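Local coordinates for alcohol dehydrogenase superfamily protein (Novosphingobium aromaticivorans, PDB 3GAZ) that probably acts as an NADP-dependent oxidoreductase of the medium-chain alcohol dehydrogenase superfamily, at residues A[202-207]-A[229-234]. Numbering follows the deposited sequence.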
ATOM      1  N   ARG A 202     -25.897  17.520  26.653  1.00 27.00           N
ATOM      2  CA  ARG A 202     -27.136  18.199  26.295  1.00 25.76           C
ATOM      3  C   ARG A 202     -27.685  17.705  24.958  1.00 24.59           C
ATOM      4  O   ARG A 202     -26.932  17.247  24.103  1.00 24.31           O
ATOM      5  CB  ARG A 202     -26.897  19.710  26.243  1.00 26.77           C
ATOM      6  CG  ARG A 202     -26.447  20.297  27.575  1.00 25.05           C
ATOM      7  CD  ARG A 202     -26.054  21.751  27.433  1.00 25.55           C
ATOM      8  NE  ARG A 202     -27.154  22.574  26.942  1.00 25.09           N
ATOM      9  CZ  ARG A 202     -27.014  23.834  26.542  1.00 25.00           C
ATOM     10  NH1 ARG A 202     -25.822  24.409  26.579  1.00 24.53           N
ATOM     11  NH2 ARG A 202     -28.064  24.514  26.100  1.00 24.55           N
ATOM     12  N   GLU A 203     -29.002  17.793  24.789  1.00 23.72           N
ATOM     13  CA  GLU A 203     -29.650  17.358  23.555  1.00 22.82           C
ATOM     14  C   GLU A 203     -29.555  18.444  22.484  1.00 22.03           C
ATOM     15  O   GLU A 203     -29.510  19.636  22.796  1.00 18.63           O
ATOM     16  CB  GLU A 203     -31.120  17.019  23.814  1.00 25.14           C
ATOM     17  CG  GLU A 203     -31.350  15.881  24.800  1.00 29.99           C
ATOM     18  CD  GLU A 203     -30.738  14.565  24.344  1.00 33.18           C
ATOM     19  OE1 GLU A 203     -31.010  14.139  23.201  1.00 34.92           O
ATOM     20  OE2 GLU A 203     -29.989  13.951  25.135  1.00 34.64           O
ATOM     21  N   PRO A 204     -29.528  18.039  21.203  1.00 20.62           N
ATOM     22  CA  PRO A 204     -29.436  18.983  20.087  1.00 21.26           C
ATOM     23  C   PRO A 204     -30.567  20.006  20.106  1.00 22.69           C
ATOM     24  O   PRO A 204     -30.334  21.200  19.924  1.00 20.47           O
ATOM     25  CB  PRO A 204     -29.499  18.073  18.856  1.00 21.41           C
ATOM     26  CG  PRO A 204     -28.920  16.780  19.354  1.00 20.18           C
ATOM     27  CD  PRO A 204     -29.570  16.651  20.709  1.00 21.20           C
ATOM     28  N   GLU A 205     -31.792  19.530  20.332  1.00 24.02           N
ATOM     29  CA  GLU A 205     -32.948  20.417  20.365  1.00 27.07           C
ATOM     30  C   GLU A 205     -32.792  21.483  21.434  1.00 25.82           C
ATOM     31  O   GLU A 205     -33.271  22.605  21.276  1.00 27.48           O
ATOM     32  CB  GLU A 205     -34.239  19.628  20.617  1.00 30.23           C
ATOM     33  CG  GLU A 205     -34.173  18.665  21.788  1.00 34.63           C
ATOM     34  CD  GLU A 205     -33.948  17.236  21.342  1.00 36.89           C
ATOM     35  OE1 GLU A 205     -32.995  16.997  20.570  1.00 36.87           O
ATOM     36  OE2 GLU A 205     -34.725  16.350  21.762  1.00 41.40           O
ATOM     37  N   ASP A 206     -32.108  21.138  22.517  1.00 25.38           N
ATOM     38  CA  ASP A 206     -31.906  22.083  23.602  1.00 22.54           C
ATOM     39  C   ASP A 206     -30.820  23.112  23.292  1.00 21.30           C
ATOM     40  O   ASP A 206     -31.061  24.313  23.428  1.00 19.88           O
ATOM     41  CB  ASP A 206     -31.590  21.345  24.906  1.00 26.16           C
ATOM     42  CG  ASP A 206     -32.702  20.390  25.320  1.00 31.01           C
ATOM     43  OD1 ASP A 206     -33.866  20.632  24.939  1.00 32.58           O
ATOM     44  OD2 ASP A 206     -32.419  19.405  26.034  1.00 33.71           O
ATOM     45  N   TYR A 207     -29.632  22.676  22.872  1.00 19.31           N
ATOM     46  CA  TYR A 207     -28.609  23.670  22.568  1.00 18.46           C
ATOM     47  C   TYR A 207     -28.906  24.435  21.282  1.00 16.95           C
ATOM     48  O   TYR A 207     -28.456  25.567  21.119  1.00 17.38           O
ATOM     49  CB  TYR A 207     -27.186  23.073  22.551  1.00 18.76           C
ATOM     50  CG  TYR A 207     -26.919  21.881  21.659  1.00 17.42           C
ATOM     51  CD1 TYR A 207     -26.719  20.608  22.208  1.00 18.41           C
ATOM     52  CD2 TYR A 207     -26.777  22.031  20.279  1.00 18.39           C
ATOM     53  CE1 TYR A 207     -26.372  19.518  21.405  1.00 19.24           C
ATOM     54  CE2 TYR A 207     -26.435  20.946  19.464  1.00 17.75           C
ATOM     55  CZ  TYR A 207     -26.231  19.697  20.035  1.00 19.25           C
ATOM     56  OH  TYR A 207     -25.865  18.638  19.238  1.00 21.67           O
ATOM     57  N   LEU A 229     -23.404  11.266  15.018  1.00 15.44           N
ATOM     58  CA  LEU A 229     -23.766  11.657  13.659  1.00 16.52           C
ATOM     59  C   LEU A 229     -25.279  11.854  13.592  1.00 17.33           C
ATOM     60  O   LEU A 229     -25.772  12.786  12.946  1.00 18.09           O
ATOM     61  CB  LEU A 229     -23.323  10.591  12.653  1.00 16.24           C
ATOM     62  CG  LEU A 229     -23.711  10.875  11.199  1.00 15.58           C
ATOM     63  CD1 LEU A 229     -23.245  12.272  10.804  1.00 18.87           C
ATOM     64  CD2 LEU A 229     -23.091   9.821  10.292  1.00 16.32           C
ATOM     65  N   ASP A 230     -26.019  10.978  14.266  1.00 17.82           N
ATOM     66  CA  ASP A 230     -27.476  11.098  14.292  1.00 18.22           C
ATOM     67  C   ASP A 230     -27.846  12.418  14.970  1.00 17.45           C
ATOM     68  O   ASP A 230     -28.753  13.121  14.536  1.00 17.10           O
ATOM     69  CB  ASP A 230     -28.101   9.930  15.061  1.00 18.54           C
ATOM     70  CG  ASP A 230     -27.816   8.589  14.417  1.00 20.96           C
ATOM     71  OD1 ASP A 230     -28.119   8.429  13.218  1.00 22.55           O
ATOM     72  OD2 ASP A 230     -27.293   7.695  15.114  1.00 22.53           O
ATOM     73  N   ALA A 231     -27.136  12.750  16.044  1.00 17.81           N
ATOM     74  CA  ALA A 231     -27.394  13.991  16.764  1.00 16.78           C
ATOM     75  C   ALA A 231     -27.105  15.180  15.850  1.00 16.04           C
ATOM     76  O   ALA A 231     -27.766  16.214  15.928  1.00 14.34           O
ATOM     77  CB  ALA A 231     -26.522  14.058  18.023  1.00 18.31           C
ATOM     78  N   SER A 232     -26.115  15.018  14.976  1.00 14.74           N
ATOM     79  CA  SER A 232     -25.741  16.072  14.041  1.00 14.17           C
ATOM     80  C   SER A 232     -26.876  16.318  13.048  1.00 14.91           C
ATOM     81  O   SER A 232     -27.149  17.458  12.672  1.00 14.26           O
ATOM     82  CB  SER A 232     -24.466  15.682  13.288  1.00 12.73           C
ATOM     83  OG  SER A 232     -23.383  15.504  14.191  1.00 14.91           O
ATOM     84  N   PHE A 233     -27.527  15.243  12.616  1.00 15.76           N
ATOM     85  CA  PHE A 233     -28.641  15.369  11.682  1.00 15.94           C
ATOM     86  C   PHE A 233     -29.757  16.134  12.388  1.00 17.10           C
ATOM     87  O   PHE A 233     -30.534  16.846  11.759  1.00 15.36           O
ATOM     88  CB  PHE A 233     -29.171  13.991  11.265  1.00 15.42           C
ATOM     89  CG  PHE A 233     -28.242  13.205  10.366  1.00 14.79           C
ATOM     90  CD1 PHE A 233     -27.154  13.809   9.742  1.00 14.92           C
ATOM     91  CD2 PHE A 233     -28.508  11.868  10.090  1.00 15.45           C
ATOM     92  CE1 PHE A 233     -26.341  13.086   8.857  1.00 15.21           C
ATOM     93  CE2 PHE A 233     -27.702  11.138   9.207  1.00 16.94           C
ATOM     94  CZ  PHE A 233     -26.623  11.753   8.587  1.00 13.94           C
ATOM     95  N   SER A 234     -29.826  15.972  13.705  1.00 17.07           N
ATOM     96  CA  SER A 234     -30.850  16.630  14.503  1.00 18.56           C
ATOM     97  C   SER A 234     -30.576  18.125  14.716  1.00 18.09           C
ATOM     98  O   SER A 234     -31.506  18.932  14.766  1.00 18.97           O
ATOM     99  CB  SER A 234     -30.973  15.918  15.854  1.00 21.18           C
ATOM    100  OG  SER A 234     -31.976  16.511  16.656  1.00 27.41           O
TER
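Pro-204 turns its ring toward helix 227-235 and meets Ala-231 and Ser-234, one helical turn apart. CG of Pro-204 lies 3.9 Å from the methyl CB of Ala-231. The same CG is 3.7 Å from the backbone O of Ala-231. On Ser-234 the hydroxyl OG is anti to the backbone N (chi1 -179°), which carries it to 3.7 Å from CB of Pro-204. CB of Ser-234 also touches the ring, 4.0 Å from CB of Pro-204. No hydrogen bond joins the two segments. Pro-204 is the first residue of helix 204-212, directly after Glu-203 at the N-cap position. Both helices belong to the Rossmann-type nucleotide-binding domain, and strand 217-222 of its parallel sheet comes between them in sequence. CA of Pro-204 lies over one face of the Tyr-207 ring, offset toward its rim. Tyr-207 also packs on Phe-217 of that strand, and Ser-232, whose CB is directed away from segment 202-207, packs on Val-220. At the exposed margin, the chain of Glu-205 bends at chi2 (-101°). This leaves its OE1 4.1 Å from OG of Ser-234, a loose approach and not a bond.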